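Local structure of A rubisco-like protein (Burkholderia fungorum, 3NWR) at residues P170-S175 against D197-N202; A206-R211 against F234-D239; E178-V183 against R213-E218; C257-I262 against H282-G287. The protein is a rubisco homologue of uncertain reaction that probably works as a lyase-type enzyme through a TIM-barrel catalytic domain. All coordinates share one frame; numbering follows the deposited sequence.

Interaction 1: P170-S175 against D197-N202; sequences PNVGLS and DEVCAN
Asn171 and Asp197 face each other where two loops of the TIM barrel run close, the CA atoms of Asn171 and Asp197 5.2 Å apart, and a type I turn from Asp197 to Cys200 presents Asp197, Val199 and Cys200 to the other loop. Asn171 lays its amide over the Asp197 carboxylate, the planes 10° apart and the CG atoms of the two residues 3.5 Å from each other. The amide OD1 accepts a hydrogen bond from Lys169 NZ, a donor that probably offsets some of the repulsion between the stacked oxygens. Asp197 OD2 takes the backbone N of Val199 at 3.1 Å from above the carboxylate plane, an Asx turn that holds the acid in place. Val199 sends CG2 to Asn171 CB at 3.7 Å and also meets Val172 CG1; branched, apolar chains suit this buried seam. The turn begins two residues after carbamylated Lys195, as in the metal-site loop of rubisco, which makes an active-site location likely. Asn171 also packs on Glu37 of the second subunit. Cys200 is small enough to let its CB approach Asn171 O to 3.1 Å, and the same carbonyl O receives a water at 2.7 Å, which in turn accepts from Asp197 N.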
loop_
_atom_site.group_PDB
_atom_site.type_symbol
_atom_site.label_atom_id
_atom_site.label_comp_id
_atom_site.label_asym_id
_atom_site.label_seq_id
_atom_site.Cartn_x
_atom_site.Cartn_y
_atom_site.Cartn_z
ATOM N N PRO A 170 0.119 -22.106 16.475
ATOM C CA PRO A 170 -0.608 -21.611 15.297
ATOM C C PRO A 170 -0.556 -20.093 15.186
ATOM O O PRO A 170 -0.366 -19.407 16.197
ATOM C CB PRO A 170 -2.049 -22.060 15.561
ATOM C CG PRO A 170 -2.129 -22.193 17.039
ATOM C CD PRO A 170 -0.791 -22.743 17.442
ATOM N N ASN A 171 -0.736 -19.586 13.968
ATOM C CA ASN A 171 -0.580 -18.156 13.687
ATOM C C ASN A 171 -1.451 -17.301 14.581
ATOM O O ASN A 171 -1.048 -16.229 15.028
ATOM C CB ASN A 171 -0.945 -17.848 12.231
ATOM C CG ASN A 171 -0.031 -18.530 11.233
ATOM O OD1 ASN A 171 1.112 -18.866 11.541
ATOM N ND2 ASN A 171 -0.533 -18.723 10.015
ATOM N N VAL A 172 -2.670 -17.775 14.805
ATOM C CA VAL A 172 -3.635 -17.063 15.626
ATOM C C VAL A 172 -4.587 -18.108 16.202
ATOM O O VAL A 172 -4.817 -19.145 15.582
ATOM C CB VAL A 172 -4.391 -15.977 14.799
ATOM C CG1 VAL A 172 -5.259 -16.607 13.682
ATOM C CG2 VAL A 172 -5.215 -15.085 15.710
ATOM N N GLY A 173 -5.112 -17.862 17.396
ATOM C CA GLY A 173 -6.073 -18.785 17.981
ATOM C C GLY A 173 -5.732 -19.262 19.380
ATOM O O GLY A 173 -6.624 -19.656 20.135
ATOM N N LEU A 174 -4.447 -19.262 19.726
ATOM C CA LEU A 174 -4.047 -19.551 21.099
ATOM C C LEU A 174 -4.540 -18.474 22.047
ATOM O O LEU A 174 -4.653 -17.303 21.683
ATOM C CB LEU A 174 -2.527 -19.650 21.228
ATOM C CG LEU A 174 -1.789 -20.747 20.457
ATOM C CD1 LEU A 174 -0.296 -20.630 20.711
ATOM C CD2 LEU A 174 -2.292 -22.133 20.845
ATOM N N SER A 175 -4.822 -18.867 23.284
ATOM C CA SER A 175 -5.121 -17.887 24.319
ATOM C C SER A 175 -3.832 -17.186 24.748
ATOM O O SER A 175 -2.732 -17.606 24.375
ATOM C CB SER A 175 -5.736 -18.585 25.530
ATOM O OG SER A 175 -4.760 -19.373 26.183
ATOM N N ASP A 197 2.837 -14.035 14.339
ATOM C CA ASP A 197 2.487 -14.022 12.928
ATOM C C ASP A 197 1.741 -12.728 12.575
ATOM O O ASP A 197 1.077 -12.136 13.422
ATOM C CB ASP A 197 1.620 -15.228 12.574
ATOM C CG ASP A 197 1.435 -15.375 11.079
ATOM O OD1 ASP A 197 2.376 -15.870 10.415
ATOM O OD2 ASP A 197 0.373 -14.960 10.562
ATOM N N GLU A 198 1.839 -12.291 11.324
ATOM C CA GLU A 198 1.191 -11.045 10.913
ATOM C C GLU A 198 -0.339 -11.052 11.003
ATOM O O GLU A 198 -0.963 -9.989 11.039
ATOM C CB GLU A 198 1.641 -10.614 9.512
ATOM C CG GLU A 198 1.026 -11.407 8.365
ATOM C CD GLU A 198 1.712 -12.739 8.097
ATOM O OE1 GLU A 198 2.708 -13.100 8.776
ATOM O OE2 GLU A 198 1.249 -13.441 7.178
ATOM N N VAL A 199 -0.958 -12.229 11.037
ATOM C CA VAL A 199 -2.413 -12.253 11.178
ATOM C C VAL A 199 -2.859 -12.201 12.640
ATOM O O VAL A 199 -4.046 -12.149 12.908
ATOM C CB VAL A 199 -3.078 -13.438 10.426
ATOM C CG1 VAL A 199 -2.628 -13.445 8.958
ATOM C CG2 VAL A 199 -2.766 -14.778 11.118
ATOM N N CYS A 200 -1.904 -12.193 13.570
ATOM C CA CYS A 200 -2.211 -12.082 14.992
ATOM C C CYS A 200 -1.721 -10.752 15.535
ATOM O O CYS A 200 -0.519 -10.540 15.660
ATOM C CB CYS A 200 -1.531 -13.208 15.767
ATOM S SG CYS A 200 -1.950 -13.187 17.523
ATOM N N ALA A 201 -2.649 -9.857 15.850
ATOM C CA ALA A 201 -2.305 -8.564 16.429
ATOM C C ALA A 201 -3.086 -8.357 17.721
ATOM O O ALA A 201 -2.510 -8.401 18.809
ATOM C CB ALA A 201 -2.575 -7.443 15.440
ATOM N N ASN A 202 -4.394 -8.143 17.593
ATOM C CA ASN A 202 -5.256 -7.955 18.761
ATOM C C ASN A 202 -6.506 -8.842 18.666
ATOM O O ASN A 202 -7.633 -8.353 18.735
ATOM C CB ASN A 202 -5.634 -6.480 18.893
ATOM C CG ASN A 202 -6.256 -6.144 20.240
ATOM O OD1 ASN A 202 -6.030 -6.827 21.245
ATOM N ND2 ASN A 202 -7.040 -5.075 20.263
HETATM O O HOH W 1 1.442 -16.002 15.923
#

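Interaction 2: A206-R211 against F234-D239; sequences APLAER and FNITDD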
loop_
_atom_site.group_PDB
_atom_site.type_symbol
_atom_site.label_atom_id
_atom_site.label_comp_id
_atom_site.label_asym_id
_atom_site.label_seq_id
_atom_site.Cartn_x
_atom_site.Cartn_y
_atom_site.Cartn_z
ATOM N N ALA A 206 -6.625 -13.704 22.170
ATOM C CA ALA A 206 -5.470 -13.327 22.967
ATOM C C ALA A 206 -5.185 -11.858 22.722
ATOM O O ALA A 206 -4.239 -11.514 22.014
ATOM C CB ALA A 206 -4.261 -14.177 22.592
ATOM N N PRO A 207 -6.013 -10.980 23.301
ATOM C CA PRO A 207 -5.874 -9.542 23.075
ATOM C C PRO A 207 -4.463 -9.083 23.390
ATOM O O PRO A 207 -3.806 -9.605 24.292
ATOM C CB PRO A 207 -6.877 -8.930 24.060
ATOM C CG PRO A 207 -7.904 -10.004 24.238
ATOM C CD PRO A 207 -7.128 -11.290 24.214
ATOM N N LEU A 208 -4.014 -8.101 22.626
ATOM C CA LEU A 208 -2.662 -7.590 22.721
ATOM C C LEU A 208 -2.235 -7.367 24.166
ATOM O O LEU A 208 -1.173 -7.838 24.587
ATOM C CB LEU A 208 -2.562 -6.302 21.913
ATOM C CG LEU A 208 -1.200 -5.658 21.664
ATOM C CD1 LEU A 208 -0.695 -4.942 22.911
ATOM C CD2 LEU A 208 -0.204 -6.684 21.150
ATOM N N ALA A 209 -3.063 -6.668 24.938
ATOM C CA ALA A 209 -2.706 -6.343 26.313
ATOM C C ALA A 209 -2.420 -7.596 27.147
ATOM O O ALA A 209 -1.355 -7.706 27.759
ATOM C CB ALA A 209 -3.784 -5.493 26.962
ATOM N N GLU A 210 -3.355 -8.543 27.150
ATOM C CA GLU A 210 -3.179 -9.785 27.899
ATOM C C GLU A 210 -1.991 -10.591 27.384
ATOM O O GLU A 210 -1.240 -11.167 28.163
ATOM C CB GLU A 210 -4.426 -10.663 27.800
ATOM C CG GLU A 210 -5.696 -10.051 28.353
ATOM C CD GLU A 210 -6.887 -10.973 28.168
ATOM O OE1 GLU A 210 -6.687 -12.210 28.141
ATOM O OE2 GLU A 210 -8.021 -10.464 28.046
ATOM N N ARG A 211 -1.840 -10.642 26.065
ATOM C CA ARG A 211 -0.775 -11.431 25.470
ATOM C C ARG A 211 0.601 -10.879 25.844
ATOM O O ARG A 211 1.499 -11.641 26.202
ATOM C CB ARG A 211 -0.950 -11.493 23.948
ATOM C CG ARG A 211 -0.059 -12.518 23.267
ATOM C CD ARG A 211 -0.430 -12.714 21.804
ATOM N NE ARG A 211 0.112 -11.676 20.929
ATOM C CZ ARG A 211 -0.597 -10.679 20.407
ATOM N NH1 ARG A 211 -1.891 -10.543 20.696
ATOM N NH2 ARG A 211 -0.005 -9.797 19.607
ATOM N N PHE A 234 6.275 -8.312 19.298
ATOM C CA PHE A 234 4.824 -8.298 19.436
ATOM C C PHE A 234 4.215 -7.534 18.280
ATOM O O PHE A 234 4.598 -6.387 18.017
ATOM C CB PHE A 234 4.421 -7.614 20.744
ATOM C CG PHE A 234 4.810 -8.390 21.962
ATOM C CD1 PHE A 234 4.089 -9.514 22.335
ATOM C CD2 PHE A 234 5.899 -8.005 22.727
ATOM C CE1 PHE A 234 4.443 -10.243 23.471
ATOM C CE2 PHE A 234 6.268 -8.737 23.866
ATOM C CZ PHE A 234 5.539 -9.856 24.234
ATOM N N ASN A 235 3.255 -8.159 17.602
ATOM C CA ASN A 235 2.565 -7.496 16.507
ATOM C C ASN A 235 1.530 -6.498 17.032
ATOM O O ASN A 235 0.448 -6.884 17.483
ATOM C CB ASN A 235 1.907 -8.529 15.593
ATOM C CG ASN A 235 1.277 -7.891 14.368
ATOM O OD1 ASN A 235 1.487 -6.710 14.103
ATOM N ND2 ASN A 235 0.514 -8.674 13.609
ATOM N N ILE A 236 1.876 -5.219 16.974
ATOM C CA ILE A 236 1.010 -4.177 17.509
ATOM C C ILE A 236 0.209 -3.467 16.426
ATOM O O ILE A 236 -0.499 -2.500 16.715
ATOM C CB ILE A 236 1.794 -3.118 18.311
ATOM C CG1 ILE A 236 2.763 -2.371 17.392
ATOM C CG2 ILE A 236 2.528 -3.771 19.495
ATOM C CD1 ILE A 236 3.397 -1.126 18.030
ATOM N N THR A 237 0.315 -3.956 15.190
ATOM C CA THR A 237 -0.446 -3.405 14.060
ATOM C C THR A 237 -1.870 -3.043 14.473
ATOM O O THR A 237 -2.611 -3.907 14.955
ATOM C CB THR A 237 -0.529 -4.418 12.903
ATOM O OG1 THR A 237 0.793 -4.780 12.476
ATOM C CG2 THR A 237 -1.309 -3.826 11.720
ATOM N N ASP A 238 -2.244 -1.778 14.281
ATOM C CA ASP A 238 -3.553 -1.268 14.690
ATOM C C ASP A 238 -3.669 0.166 14.206
ATOM O O ASP A 238 -2.738 0.730 13.621
ATOM C CB ASP A 238 -3.670 -1.278 16.223
ATOM C CG ASP A 238 -5.090 -1.512 16.724
ATOM O OD1 ASP A 238 -6.068 -1.141 16.047
ATOM O OD2 ASP A 238 -5.222 -2.062 17.838
ATOM N N ASP A 239 -4.822 0.762 14.465
ATOM C CA ASP A 239 -4.983 2.195 14.366
ATOM C C ASP A 239 -3.794 2.897 15.044
ATOM O O ASP A 239 -3.257 2.385 16.032
ATOM C CB ASP A 239 -6.300 2.526 15.053
ATOM C CG ASP A 239 -6.398 3.947 15.447
ATOM O OD1 ASP A 239 -6.794 4.753 14.579
ATOM O OD2 ASP A 239 -6.097 4.245 16.624
#
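Leu208 and Arg211 reach the backbone of Asn235 where a TIM-barrel helix, 208-226, packs by its N-terminal turn against the C-terminal end of the strand that follows it in the chain, 233-235. With CG swung opposite the backbone N (chi1 -171°), Leu208 carries CD2 to within 3.7 Å of Asn235 O and on to Ile236 CG2 at 4.3 Å, an apolar branch packed beside the strand end. Arg211 leaves the helix extended and then folds at chi3 (81°), which turns its guanidinium back toward the loop that leads into its own helix. There NH1 donates to Ala206 O at 2.9 Å, with the acceptor lying in the guanidinium plane; NH1 also binds Ala201 O. At the guanidinium edge NH2 lies 3.6 Å from Asn235 O, too far for a hydrogen bond; its strong partner is Asp196 OD2, in a salt bridge, and Asp196 OD2 also receives Asn235 N. A long, multi-donor side chain is thus well chosen to tie loop, helix and strand together. Phe234 meets this segment lightly, CE1 4.3 Å from Arg211 O, while its ring packs on Val212, Val215 and Met216 farther along the helix. Asn235 points elsewhere: ND2 bonds Cys200 O, and OD1 closes an Asx turn by accepting Thr237 N at 3.2 Å from above the carbonyl plane. The Thr237 hydroxyl OG1 meets the same Asn235 OD1 in that plane, on a lone pair, at 2.6 Å, and itself accepts from Ser261 N.

Interaction 3: E178-V183 against R213-E218; sequences ETAALV and RAVMSE
Ala180 and Val215 mark the closest backbone approach of two helices that run nearly parallel, their segment axes 8.1 Å apart at a crossing angle of -23°, with the CA atoms of Ala180 and Val215 only 4.3 Å from each other. Such closeness asks for a small residue, and Ala180 supplies it: its CB rests on Ala214 O at 3.5 Å and touches Ala214 CB at 3.8 Å, methyl against methyl. Val215 divides its two branches between residues one helical turn apart. Its CG2 meets Thr179 CG2 at 3.8 Å, while CG1 packs on Val183 CG1, also at 3.8 Å, the two valines crossing at about a right angle. The hydrogen bond of Thr179 OG1 with Ser175 O goes with a rotamer that turns CG2 to Val215. Glu218 bends at chi2 (-74°) and lays its aliphatic CG 3.5 Å from Ala180 O, while the carboxylate stays at the partly exposed side, where OE1 makes a long, weak ion pair with Arg184. Thr179 and Val183 both touch Ile168, in a loop of the same chain. Near-parallel neighbouring helices packed side by side form the outer layer of a TIM barrel; here Ala180 and Ala214 permit the close approach.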
loop_
_atom_site.group_PDB
_atom_site.type_symbol
_atom_site.label_atom_id
_atom_site.label_comp_id
_atom_site.label_asym_id
_atom_site.label_seq_id
_atom_site.Cartn_x
_atom_site.Cartn_y
_atom_site.Cartn_z
ATOM N N GLU A 178 -1.849 -19.724 26.690
ATOM C CA GLU A 178 -1.270 -20.736 25.814
ATOM C C GLU A 178 -0.074 -20.167 25.049
ATOM O O GLU A 178 0.933 -20.847 24.851
ATOM C CB GLU A 178 -2.320 -21.288 24.851
ATOM C CG GLU A 178 -3.359 -22.191 25.516
ATOM C CD GLU A 178 -4.513 -22.537 24.595
ATOM O OE1 GLU A 178 -4.823 -21.737 23.691
ATOM O OE2 GLU A 178 -5.125 -23.610 24.784
ATOM N N THR A 179 -0.185 -18.908 24.637
ATOM C CA THR A 179 0.905 -18.265 23.909
ATOM C C THR A 179 2.131 -18.135 24.805
ATOM O O THR A 179 3.257 -18.442 24.402
ATOM C CB THR A 179 0.491 -16.874 23.421
ATOM O OG1 THR A 179 -0.678 -16.989 22.602
ATOM C CG2 THR A 179 1.616 -16.227 22.593
ATOM N N ALA A 180 1.902 -17.682 26.035
ATOM C CA ALA A 180 2.977 -17.538 27.007
ATOM C C ALA A 180 3.680 -18.866 27.300
ATOM O O ALA A 180 4.899 -18.917 27.372
ATOM C CB ALA A 180 2.438 -16.921 28.297
ATOM N N ALA A 181 2.906 -19.936 27.458
ATOM C CA ALA A 181 3.478 -21.259 27.714
ATOM C C ALA A 181 4.339 -21.697 26.537
ATOM O O ALA A 181 5.421 -22.261 26.712
ATOM C CB ALA A 181 2.367 -22.280 27.961
ATOM N N LEU A 182 3.850 -21.431 25.329
ATOM C CA LEU A 182 4.594 -21.799 24.135
ATOM C C LEU A 182 5.876 -20.987 24.040
ATOM O O LEU A 182 6.947 -21.523 23.768
ATOM C CB LEU A 182 3.739 -21.584 22.889
ATOM C CG LEU A 182 4.459 -21.725 21.549
ATOM C CD1 LEU A 182 5.161 -23.072 21.421
ATOM C CD2 LEU A 182 3.460 -21.512 20.428
ATOM N N VAL A 183 5.768 -19.683 24.268
ATOM C CA VAL A 183 6.947 -18.828 24.242
ATOM C C VAL A 183 8.016 -19.306 25.231
ATOM O O VAL A 183 9.201 -19.297 24.922
ATOM C CB VAL A 183 6.570 -17.359 24.482
ATOM C CG1 VAL A 183 7.793 -16.532 24.833
ATOM C CG2 VAL A 183 5.887 -16.804 23.253
ATOM N N ARG A 213 1.427 -8.986 28.465
ATOM C CA ARG A 213 1.670 -9.225 29.886
ATOM C C ARG A 213 2.038 -10.681 30.196
ATOM O O ARG A 213 3.005 -10.943 30.917
ATOM C CB ARG A 213 0.468 -8.776 30.721
ATOM C CG ARG A 213 0.187 -7.293 30.652
ATOM C CD ARG A 213 -0.987 -6.941 31.556
ATOM N NE ARG A 213 -1.094 -5.501 31.755
ATOM C CZ ARG A 213 -1.957 -4.723 31.112
ATOM N NH1 ARG A 213 -2.792 -5.251 30.234
ATOM N NH2 ARG A 213 -1.989 -3.419 31.352
ATOM N N ALA A 214 1.287 -11.632 29.646
ATOM C CA ALA A 214 1.557 -13.042 29.928
ATOM C C ALA A 214 2.885 -13.489 29.339
ATOM O O ALA A 214 3.685 -14.142 30.004
ATOM C CB ALA A 214 0.436 -13.925 29.412
ATOM N N VAL A 215 3.119 -13.135 28.081
ATOM C CA VAL A 215 4.359 -13.523 27.420
ATOM C C VAL A 215 5.597 -12.921 28.083
ATOM O O VAL A 215 6.594 -13.615 28.297
ATOM C CB VAL A 215 4.329 -13.169 25.913
ATOM C CG1 VAL A 215 5.705 -13.330 25.290
ATOM C CG2 VAL A 215 3.306 -14.033 25.187
ATOM N N MET A 216 5.550 -11.634 28.407
ATOM C CA MET A 216 6.723 -11.001 28.996
ATOM C C MET A 216 7.046 -11.560 30.381
ATOM O O MET A 216 8.207 -11.596 30.778
ATOM C CB MET A 216 6.594 -9.476 29.034
ATOM C CG MET A 216 6.788 -8.798 27.670
ATOM S SD MET A 216 8.276 -9.346 26.801
ATOM C CE MET A 216 9.521 -9.016 28.060
ATOM N N SER A 217 6.026 -12.000 31.110
ATOM C CA SER A 217 6.282 -12.656 32.391
ATOM C C SER A 217 7.213 -13.846 32.211
ATOM O O SER A 217 8.180 -14.010 32.958
ATOM C CB SER A 217 4.984 -13.114 33.047
ATOM O OG SER A 217 5.262 -13.699 34.306
ATOM N N GLU A 218 6.915 -14.676 31.216
ATOM C CA GLU A 218 7.746 -15.831 30.909
ATOM C C GLU A 218 9.121 -15.424 30.397
ATOM O O GLU A 218 10.128 -16.000 30.792
ATOM C CB GLU A 218 7.051 -16.750 29.900
ATOM C CG GLU A 218 5.812 -17.441 30.451
ATOM C CD GLU A 218 6.149 -18.557 31.427
ATOM O OE1 GLU A 218 7.346 -18.860 31.617
ATOM O OE2 GLU A 218 5.205 -19.135 31.997
#

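Interaction 4: C257-I262 against H282-G287; sequences CVMASI and HAHRNG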
loop_
_atom_site.group_PDB
_atom_site.type_symbol
_atom_site.label_atom_id
_atom_site.label_comp_id
_atom_site.label_asym_id
_atom_site.label_seq_id
_atom_site.Cartn_x
_atom_site.Cartn_y
_atom_site.Cartn_z
ATOM N N CYS A 257 10.931 -4.871 21.500
ATOM C CA CYS A 257 10.625 -4.876 20.078
ATOM C C CYS A 257 9.118 -4.870 19.831
ATOM O O CYS A 257 8.368 -5.545 20.543
ATOM C CB CYS A 257 11.259 -6.123 19.439
ATOM S SG CYS A 257 11.002 -6.289 17.645
ATOM N N VAL A 258 8.695 -4.109 18.825
ATOM C CA VAL A 258 7.340 -4.196 18.288
ATOM C C VAL A 258 7.392 -4.436 16.780
ATOM O O VAL A 258 8.290 -3.952 16.091
ATOM C CB VAL A 258 6.499 -2.944 18.594
ATOM C CG1 VAL A 258 6.226 -2.853 20.096
ATOM C CG2 VAL A 258 7.202 -1.694 18.093
ATOM N N MET A 259 6.419 -5.192 16.294
ATOM C CA MET A 259 6.291 -5.517 14.880
ATOM C C MET A 259 5.070 -4.789 14.330
ATOM O O MET A 259 4.082 -4.599 15.040
ATOM C CB MET A 259 6.100 -7.025 14.747
ATOM C CG MET A 259 5.464 -7.505 13.458
ATOM S SD MET A 259 5.276 -9.299 13.613
ATOM C CE MET A 259 4.137 -9.618 12.266
ATOM N N ALA A 260 5.141 -4.371 13.071
ATOM C CA ALA A 260 4.010 -3.716 12.404
ATOM C C ALA A 260 3.921 -4.150 10.950
ATOM O O ALA A 260 4.948 -4.312 10.291
ATOM C CB ALA A 260 4.137 -2.186 12.499
ATOM N N SER A 261 2.698 -4.348 10.466
ATOM C CA SER A 261 2.458 -4.633 9.053
ATOM C C SER A 261 2.533 -3.315 8.300
ATOM O O SER A 261 1.535 -2.602 8.143
ATOM C CB SER A 261 1.095 -5.291 8.866
ATOM O OG SER A 261 1.096 -6.569 9.470
ATOM N N ILE A 262 3.740 -2.990 7.849
ATOM C CA ILE A 262 4.004 -1.656 7.308
ATOM C C ILE A 262 3.072 -1.200 6.185
ATOM O O ILE A 262 2.664 -0.047 6.155
ATOM C CB ILE A 262 5.472 -1.501 6.868
ATOM C CG1 ILE A 262 5.911 -2.682 5.985
ATOM C CG2 ILE A 262 6.363 -1.391 8.110
ATOM C CD1 ILE A 262 7.299 -2.493 5.307
ATOM N N HIS A 282 10.301 -3.811 14.075
ATOM C CA HIS A 282 10.412 -4.956 13.164
ATOM C C HIS A 282 9.321 -4.819 12.099
ATOM O O HIS A 282 8.136 -5.000 12.383
ATOM C CB HIS A 282 10.249 -6.269 13.953
ATOM C CG HIS A 282 10.363 -7.510 13.119
ATOM N ND1 HIS A 282 11.572 -8.112 12.836
ATOM C CD2 HIS A 282 9.414 -8.275 12.529
ATOM C CE1 HIS A 282 11.363 -9.188 12.095
ATOM N NE2 HIS A 282 10.064 -9.304 11.886
ATOM N N ALA A 283 9.723 -4.504 10.871
ATOM C CA ALA A 283 8.767 -4.266 9.793
ATOM C C ALA A 283 8.361 -5.556 9.090
ATOM O O ALA A 283 9.217 -6.252 8.539
ATOM C CB ALA A 283 9.365 -3.281 8.778
ATOM N N HIS A 284 7.072 -5.878 9.099
ATOM C CA HIS A 284 6.589 -7.040 8.366
ATOM C C HIS A 284 5.987 -6.549 7.068
ATOM O O HIS A 284 5.101 -5.698 7.080
ATOM C CB HIS A 284 5.554 -7.853 9.156
ATOM C CG HIS A 284 5.358 -9.227 8.601
ATOM N ND1 HIS A 284 4.570 -9.476 7.499
ATOM C CD2 HIS A 284 5.909 -10.417 8.946
ATOM C CE1 HIS A 284 4.616 -10.765 7.208
ATOM N NE2 HIS A 284 5.418 -11.360 8.073
ATOM N N ARG A 285 6.455 -7.093 5.949
ATOM C CA ARG A 285 6.095 -6.530 4.654
ATOM C C ARG A 285 4.908 -7.208 3.968
ATOM O O ARG A 285 4.687 -6.997 2.775
ATOM C CB ARG A 285 7.313 -6.523 3.713
ATOM C CG ARG A 285 7.638 -7.903 3.134
ATOM C CD ARG A 285 8.904 -7.921 2.295
ATOM N NE ARG A 285 8.862 -9.067 1.390
ATOM C CZ ARG A 285 9.839 -9.415 0.554
ATOM N NH1 ARG A 285 10.972 -8.734 0.523
ATOM N NH2 ARG A 285 9.660 -10.439 -0.264
ATOM N N ASN A 286 4.130 -8.002 4.700
ATOM C CA ASN A 286 3.013 -8.701 4.063
ATOM C C ASN A 286 2.195 -7.754 3.187
ATOM O O ASN A 286 1.865 -6.641 3.601
ATOM C CB ASN A 286 2.129 -9.460 5.079
ATOM C CG ASN A 286 1.326 -8.540 5.977
ATOM O OD1 ASN A 286 0.192 -8.203 5.668
ATOM N ND2 ASN A 286 1.910 -8.148 7.114
ATOM N N GLY A 287 1.911 -8.200 1.962
ATOM C CA GLY A 287 1.217 -7.388 0.983
ATOM C C GLY A 287 2.176 -6.926 -0.104
ATOM O O GLY A 287 1.741 -6.508 -1.179
#
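Met259 runs alongside two histidine rings, His282 and His284, each of which it touches differently. At the His282 ring, Met259 CG lies by the edge, 4.1 Å from CD2; His315 and His317 meet the same ring at steep angles and bond its ND1 and NE2. Met259 is extended beyond CG, so its CE travels on to His284, reaching CD2 at 3.8 Å obliquely. The third flat group, the Asn286 amide, uses both hydrogens of ND2: one goes to Ser261 OG at 3.0 Å, the other to His284 ND1 at 3.0 Å, and both acceptors lie close to the amide plane. ND1 is met 32° out of the ring plane and also accepts from Asn286 N, while Asn286 OD1 takes Trp264 NE1. Beneath these groups two parallel strands of the TIM barrel are zipped together: His282 N to Val258 O (2.9 Å), Ala260 N to His282 O, His284 N to Ala260 O (2.9 Å) and Ile262 N to His284 O. Alternation sends Met259, Ser261 and both histidines to one face and Ala260 and Ala283 to the other, where small Ala283 accepts Ile262 CG2 against its CB at 3.6 Å. Two N-H donors at ND1 restrict how the His284 ring can turn. NE2 makes a weak hydrogen bond to carbamylated Lys195, so Asn286 appears to act as a second-shell residue that orients a histidine toward a rubisco-like active site.

All four contacts belong to the TIM-barrel domain and are largely buried, but they sit at different depths. Interaction 4 is deepest, about 8 Å from the chain centre, and joins sheet strands through backbone bonds and polar side chains; interaction 3, about 26 Å out, joins outer helices by apolar packing. Interactions 1 and 2, about 20 and 21 Å out, lie at the loop ends of strands and helices and mix polar with apolar contacts. Helix 208-226 serves both interactions 2 and 3, and strand 233-235 of interaction 2 pairs with strand 257-261 of interaction 4. Interaction 1 hands Asn202 OD1 and Ala201 O to the helix start of interaction 2, while Glu198 packs against His284. The second subunit also reaches interactions 1, 2 and 4.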